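Local atomic coordinates of DltD domain-containing protein (PDB entry 7D78), a protein that is a thioesterase of an alpha/beta hydrolase family and probably acts as a polyketide cyclase that closes medium-ring lactones. Residues F162-A171 with N200-G208. Numbering follows the deposited sequence.
With NA (sodium ion), chain C.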
loop_
_atom_site.group_PDB
_atom_site.type_symbol
_atom_site.label_atom_id
_atom_site.label_comp_id
_atom_site.label_asym_id
_atom_site.label_seq_id
_atom_site.Cartn_x
_atom_site.Cartn_y
_atom_site.Cartn_z
ATOM N N PHE A 162 6.932 -3.214 -12.326
ATOM C CA PHE A 162 5.723 -3.765 -12.940
ATOM C C PHE A 162 5.191 -2.960 -14.119
ATOM O O PHE A 162 4.706 -3.544 -15.092
ATOM C CB PHE A 162 4.645 -3.919 -11.863
ATOM C CG PHE A 162 5.089 -4.795 -10.732
ATOM C CD1 PHE A 162 5.018 -6.181 -10.851
ATOM C CD2 PHE A 162 5.676 -4.245 -9.604
ATOM C CE1 PHE A 162 5.475 -7.010 -9.840
ATOM C CE2 PHE A 162 6.137 -5.060 -8.582
ATOM C CZ PHE A 162 6.030 -6.445 -8.700
ATOM N N TYR A 163 5.263 -1.635 -14.043
ATOM C CA TYR A 163 4.703 -0.767 -15.070
ATOM C C TYR A 163 5.756 -0.409 -16.111
ATOM O O TYR A 163 6.880 -0.041 -15.764
ATOM C CB TYR A 163 4.158 0.514 -14.436
ATOM C CG TYR A 163 2.738 0.402 -13.936
ATOM C CD1 TYR A 163 2.451 -0.186 -12.706
ATOM C CD2 TYR A 163 1.678 0.894 -14.696
ATOM C CE1 TYR A 163 1.141 -0.285 -12.248
ATOM C CE2 TYR A 163 0.376 0.813 -14.248
ATOM C CZ TYR A 163 0.109 0.221 -13.022
ATOM O OH TYR A 163 -1.194 0.139 -12.597
ATOM N N GLN A 164 5.385 -0.506 -17.384
ATOM C CA GLN A 164 6.104 0.176 -18.451
ATOM C C GLN A 164 5.529 1.580 -18.559
ATOM O O GLN A 164 4.307 1.743 -18.639
ATOM C CB GLN A 164 5.961 -0.572 -19.782
ATOM C CG GLN A 164 6.673 -1.932 -19.798
ATOM C CD GLN A 164 6.361 -2.751 -21.044
ATOM O OE1 GLN A 164 5.895 -2.224 -22.047
ATOM N NE2 GLN A 164 6.613 -4.049 -20.976
ATOM N N ALA A 165 6.403 2.590 -18.562
ATOM C CA ALA A 165 5.922 3.966 -18.435
ATOM C C ALA A 165 4.951 4.345 -19.546
ATOM O O ALA A 165 4.000 5.099 -19.309
ATOM C CB ALA A 165 7.106 4.938 -18.408
ATOM N N GLU A 166 5.154 3.823 -20.755
ATOM C CA GLU A 166 4.305 4.219 -21.872
ATOM C C GLU A 166 2.886 3.674 -21.757
ATOM O O GLU A 166 1.980 4.190 -22.425
ATOM C CB GLU A 166 4.943 3.771 -23.186
ATOM C CG GLU A 166 5.172 2.268 -23.289
ATOM C CD GLU A 166 6.588 1.833 -22.897
ATOM O OE1 GLU A 166 7.077 0.847 -23.499
ATOM O OE2 GLU A 166 7.205 2.452 -21.990
ATOM N N LYS A 167 2.676 2.651 -20.929
ATOM C CA LYS A 167 1.376 2.027 -20.724
ATOM C C LYS A 167 0.633 2.587 -19.522
ATOM O O LYS A 167 -0.549 2.274 -19.336
ATOM C CB LYS A 167 1.546 0.516 -20.534
ATOM C CG LYS A 167 2.095 -0.233 -21.753
ATOM C CD LYS A 167 1.843 -1.727 -21.615
ATOM C CE LYS A 167 1.245 -2.301 -22.890
ATOM N NZ LYS A 167 2.121 -1.977 -24.060
ATOM N N ARG A 168 1.306 3.395 -18.701
ATOM C CA ARG A 168 0.764 3.786 -17.409
ATOM C C ARG A 168 -0.594 4.462 -17.545
ATOM O O ARG A 168 -1.572 4.031 -16.928
ATOM C CB ARG A 168 1.754 4.718 -16.703
ATOM C CG ARG A 168 1.543 4.873 -15.232
ATOM C CD ARG A 168 2.278 6.118 -14.733
ATOM N NE ARG A 168 1.697 7.337 -15.308
ATOM C CZ ARG A 168 2.274 8.539 -15.278
ATOM N NH1 ARG A 168 3.462 8.699 -14.704
ATOM N NH2 ARG A 168 1.663 9.581 -15.826
ATOM N N ASP A 169 -0.670 5.553 -18.319
ATOM C CA ASP A 169 -1.890 6.364 -18.279
ATOM C C ASP A 169 -3.099 5.585 -18.796
ATOM O O ASP A 169 -4.207 5.730 -18.264
ATOM C CB ASP A 169 -1.695 7.662 -19.065
ATOM C CG ASP A 169 -0.741 8.617 -18.363
ATOM O OD1 ASP A 169 -0.591 8.515 -17.123
ATOM O OD2 ASP A 169 -0.136 9.454 -19.048
ATOM N N LYS A 170 -2.909 4.754 -19.820
ATOM C CA LYS A 170 -4.031 3.967 -20.327
ATOM C C LYS A 170 -4.479 2.929 -19.305
ATOM O O LYS A 170 -5.681 2.714 -19.123
ATOM C CB LYS A 170 -3.653 3.299 -21.649
ATOM C CG LYS A 170 -3.516 4.287 -22.797
ATOM C CD LYS A 170 -3.509 3.590 -24.154
ATOM C CE LYS A 170 -3.422 4.606 -25.289
ATOM N NZ LYS A 170 -3.740 4.002 -26.622
ATOM N N ALA A 171 -3.527 2.269 -18.636
ATOM C CA ALA A 171 -3.888 1.335 -17.569
ATOM C C ALA A 171 -4.614 2.040 -16.422
ATOM O O ALA A 171 -5.592 1.510 -15.887
ATOM C CB ALA A 171 -2.644 0.622 -17.039
ATOM N N ASN A 200 0.040 -7.731 -21.198
ATOM C CA ASN A 200 -0.960 -7.354 -20.212
ATOM C C ASN A 200 -0.990 -5.834 -20.150
ATOM O O ASN A 200 -0.087 -5.167 -20.674
ATOM C CB ASN A 200 -0.653 -7.980 -18.843
ATOM C CG ASN A 200 0.743 -7.671 -18.362
ATOM O OD1 ASN A 200 1.079 -6.514 -18.115
ATOM N ND2 ASN A 200 1.568 -8.706 -18.217
ATOM N N PRO A 201 -2.028 -5.252 -19.529
ATOM C CA PRO A 201 -2.240 -3.800 -19.669
ATOM C C PRO A 201 -1.143 -2.924 -19.097
ATOM O O PRO A 201 -0.998 -1.779 -19.551
ATOM C CB PRO A 201 -3.567 -3.574 -18.931
ATOM C CG PRO A 201 -4.291 -4.856 -19.103
ATOM C CD PRO A 201 -3.216 -5.910 -18.954
ATOM N N ILE A 202 -0.387 -3.378 -18.094
ATOM C CA ILE A 202 0.631 -2.501 -17.509
ATOM C C ILE A 202 2.033 -2.821 -18.008
ATOM O O ILE A 202 2.971 -2.059 -17.718
ATOM C CB ILE A 202 0.601 -2.530 -15.963
ATOM C CG1 ILE A 202 1.031 -3.889 -15.423
ATOM C CG2 ILE A 202 -0.797 -2.169 -15.432
ATOM C CD1 ILE A 202 1.173 -3.913 -13.879
ATOM N N GLY A 203 2.207 -3.911 -18.749
ATOM C CA GLY A 203 3.519 -4.273 -19.260
ATOM C C GLY A 203 4.420 -5.000 -18.282
ATOM O O GLY A 203 5.645 -4.856 -18.360
ATOM N N MET A 204 3.863 -5.802 -17.375
ATOM C CA MET A 204 4.681 -6.406 -16.328
ATOM C C MET A 204 5.248 -7.746 -16.777
ATOM O O MET A 204 4.683 -8.424 -17.641
ATOM C CB MET A 204 3.870 -6.599 -15.040
ATOM C CG MET A 204 2.675 -7.539 -15.175
ATOM S SD MET A 204 1.875 -7.959 -13.584
ATOM C CE MET A 204 3.021 -9.189 -12.968
ATOM N N ALA A 205 6.383 -8.111 -16.177
ATOM C CA ALA A 205 6.895 -9.488 -16.183
ATOM C C ALA A 205 7.137 -10.013 -17.596
ATOM O O ALA A 205 6.789 -11.151 -17.924
ATOM C CB ALA A 205 5.964 -10.428 -15.414
ATOM N N GLY A 206 7.746 -9.186 -18.440
ATOM C CA GLY A 206 8.121 -9.610 -19.773
ATOM C C GLY A 206 7.106 -9.316 -20.848
ATOM O O GLY A 206 7.292 -9.766 -21.986
ATOM N N SER A 207 6.051 -8.564 -20.526
ATOM C CA SER A 207 4.995 -8.256 -21.484
ATOM C C SER A 207 5.566 -7.570 -22.717
ATOM O O SER A 207 6.281 -6.571 -22.615
ATOM C CB SER A 207 3.941 -7.367 -20.820
ATOM O OG SER A 207 3.004 -6.861 -21.753
ATOM N N GLY A 208 5.236 -8.107 -23.888
ATOM C CA GLY A 208 5.777 -7.613 -25.128
ATOM C C GLY A 208 7.041 -8.308 -25.573
ATOM O O GLY A 208 7.485 -8.096 -26.708
HETATM NA NA NA C . -0.610 4.990 -21.657
HETATM O O HOH W 1 -2.453 -0.104 -21.041
HETATM O O HOH W 2 3.617 -4.852 -23.444
#
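Gln-164 N donates to Ile-202 O at 2.9 Å, an almost straight bond (169° at the hydrogen) that joins the segment leading into helix 168-183 to the loop 200-208, where a type I turn runs from Asn-200 to Gly-203. Beside it, Tyr-163 CA makes a CH...O contact with the same carbonyl oxygen. Ile-202 packs against one face of the Tyr-163 ring: its CB sits over it, 3.9 Å from the centroid, in a CH-pi contact, and CG2 lies 3.4 Å from Tyr-163 CE2. With CG1 held between its own N and carbonyl carbon (chi1 67°), Ile-202 sends CD1 to Phe-162 CB while CG2 also meets Ala-171 CB. The Tyr-163 hydroxyl is hydrogen-bonded to the backbone oxygen of Tyr-239, on helix 238-244. Replacing Tyr-163 by an alanine is likely to take the ring face from Ile-202 CB and CG2 and leave the Tyr-239 oxygen without its phenol partner. Gln-164, extended beyond CG (chi2 172°), brings NE2 to Ser-207 O at 3.0 Å, the acceptor lying in its amide plane. Gly-203 lies against this side chain, where a CB would clash with Gln-164 CD. Lys-167 lays its CD 3.5 Å from Pro-201 O, and its NZ reaches Ser-207 OG through a water, weakly on the lysine side. Within the loop, Asn-200 OD1 accepts from Met-204 N on an in-plane lone pair, while Asn-200 ND2 returns a bond to Met-204 O, fixing the amide at both ends. On the side turned away from loop 200-208, Glu-166 O binds the sodium ion. The contact thus ties the residues leading into helix 168-183, and its early part, to a loop of the region between strands 150-156 and 259-264, an insertion that in alpha/beta hydrolases commonly forms the lid or cap.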